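Local coordinates for SusD-like carbohydrate binding protein (Bacteroides vulgatus, PDB 3LEW), which probably binds carbohydrate at the outer membrane as a SusD-family protein, helping in nutrient capture, at residues T393-L396 and E397-K400. Numbering follows the deposited sequence.
Sequences TIWL and ERRK
Leu-396 and Lys-400 close one of four successive i to i+4 backbone bonds in the alpha-helix 387-401, part of the helical body of this SusD-family fold: Lys-400 N gives its hydrogen to Leu-396 O at 3.0 Å. Thr-393 O accepts from Glu-397 N in the same way, Trp-395 O from Arg-399 N, and Ile-394 O from Arg-398 N at 2.9 Å. Lys-400 runs its aliphatic chain past the same carbonyl that its N-H bonds, CG lying 3.3 Å from Leu-396 O, and then bends at chi3 (66°), bringing NZ to the carboxylate of Glu-397. That NZ forms a salt bridge with Glu-397 OE1 at 2.9 Å on its syn side, and Lys-373 of the neighbouring helix 365-376 also pairs with OE1, while Arg-302 takes OE2. With an alanine here instead of Lys-400, the carboxylate of buried Glu-397 is likely to lose one of its cations, leaving Lys-373 and Arg-302 to balance it. Thr-393 OG1 turns back to Asp-389 O one turn earlier in the same helix, whereas Trp-395 NE1 bonds Glu-355 OE2, Arg-398 NE pairs with Asp-411 and Arg-399 NH2 with Asp-58. In the conformer given, Leu-396 and Arg-399 extend side by side. Arg-398 CD meets the indole edge of Trp-395 near the ring plane, 4.3 Å from CD1 of that ring.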
loop_
_atom_site.group_PDB
_atom_site.type_symbol
_atom_site.label_atom_id
_atom_site.label_comp_id
_atom_site.label_asym_id
_atom_site.label_seq_id
_atom_site.Cartn_x
_atom_site.Cartn_y
_atom_site.Cartn_z
ATOM N N THR A 393 2.622 2.072 -19.852
ATOM C CA THR A 393 3.891 2.740 -19.511
ATOM C C THR A 393 3.806 3.386 -18.120
ATOM O O THR A 393 4.755 3.327 -17.324
ATOM C CB THR A 393 4.284 3.767 -20.612
ATOM O OG1 THR A 393 4.360 3.077 -21.873
ATOM C CG2 THR A 393 5.630 4.391 -20.317
ATOM N N ILE A 394 2.648 3.954 -17.826
ATOM C CA ILE A 394 2.364 4.505 -16.490
ATOM C C ILE A 394 2.335 3.396 -15.424
ATOM O O ILE A 394 2.956 3.509 -14.370
ATOM C CB ILE A 394 1.087 5.371 -16.489
ATOM C CG1 ILE A 394 1.290 6.568 -17.394
ATOM C CG2 ILE A 394 0.730 5.812 -15.019
ATOM C CD1 ILE A 394 0.043 7.387 -17.626
ATOM N N TRP A 395 1.642 2.313 -15.714
ATOM C CA TRP A 395 1.589 1.160 -14.803
ATOM C C TRP A 395 2.998 0.585 -14.533
ATOM O O TRP A 395 3.282 0.140 -13.401
ATOM C CB TRP A 395 0.679 0.083 -15.359
ATOM C CG TRP A 395 -0.778 0.505 -15.481
ATOM C CD1 TRP A 395 -1.421 1.496 -14.779
ATOM C CD2 TRP A 395 -1.761 -0.102 -16.304
ATOM N NE1 TRP A 395 -2.747 1.543 -15.152
ATOM C CE2 TRP A 395 -2.971 0.594 -16.104
ATOM C CE3 TRP A 395 -1.725 -1.134 -17.253
ATOM C CZ2 TRP A 395 -4.158 0.247 -16.774
ATOM C CZ3 TRP A 395 -2.906 -1.459 -17.935
ATOM C CH2 TRP A 395 -4.099 -0.776 -17.677
ATOM N N LEU A 396 3.856 0.555 -15.554
ATOM C CA LEU A 396 5.224 0.077 -15.377
ATOM C C LEU A 396 5.996 1.018 -14.471
ATOM O O LEU A 396 6.710 0.573 -13.572
ATOM C CB LEU A 396 5.964 -0.109 -16.701
ATOM C CG LEU A 396 5.657 -1.440 -17.394
ATOM C CD1 LEU A 396 5.976 -1.344 -18.877
ATOM C CD2 LEU A 396 6.426 -2.567 -16.739
ATOM N N GLU A 397 5.846 2.311 -14.695
ATOM C CA GLU A 397 6.533 3.296 -13.827
ATOM C C GLU A 397 6.018 3.226 -12.376
ATOM O O GLU A 397 6.794 3.433 -11.443
ATOM C CB GLU A 397 6.457 4.712 -14.436
ATOM C CG GLU A 397 7.444 5.697 -13.855
ATOM C CD GLU A 397 8.897 5.292 -14.028
ATOM O OE1 GLU A 397 9.315 4.860 -15.126
ATOM O OE2 GLU A 397 9.601 5.353 -13.008
ATOM N N ARG A 398 4.723 2.932 -12.154
ATOM C CA ARG A 398 4.250 2.641 -10.794
ATOM C C ARG A 398 5.018 1.472 -10.140
ATOM O O ARG A 398 5.391 1.569 -8.994
ATOM C CB ARG A 398 2.745 2.303 -10.770
ATOM C CG ARG A 398 1.859 3.477 -11.091
ATOM C CD ARG A 398 0.363 3.067 -11.155
ATOM N NE ARG A 398 -0.094 2.560 -9.886
ATOM C CZ ARG A 398 -0.593 3.277 -8.875
ATOM N NH1 ARG A 398 -0.769 4.574 -8.973
ATOM N NH2 ARG A 398 -0.920 2.666 -7.737
ATOM N N ARG A 399 5.202 0.359 -10.865
ATOM C CA ARG A 399 5.928 -0.794 -10.338
ATOM C C ARG A 399 7.365 -0.418 -10.017
ATOM O O ARG A 399 7.911 -0.884 -9.012
ATOM C CB ARG A 399 5.893 -1.945 -11.356
ATOM C CG ARG A 399 4.461 -2.562 -11.455
ATOM C CD ARG A 399 4.354 -3.425 -12.681
ATOM N NE ARG A 399 5.328 -4.504 -12.673
ATOM C CZ ARG A 399 5.594 -5.261 -13.743
ATOM N NH1 ARG A 399 4.962 -5.051 -14.895
ATOM N NH2 ARG A 399 6.478 -6.238 -13.682
ATOM N N LYS A 400 7.939 0.413 -10.858
ATOM C CA LYS A 400 9.351 0.805 -10.719
ATOM C C LYS A 400 9.535 1.762 -9.538
ATOM O O LYS A 400 10.426 1.570 -8.729
ATOM C CB LYS A 400 9.851 1.444 -11.998
ATOM C CG LYS A 400 9.988 0.486 -13.168
ATOM C CD LYS A 400 10.132 1.255 -14.478
ATOM C CE LYS A 400 11.465 2.068 -14.543
ATOM N NZ LYS A 400 11.473 3.019 -15.713
#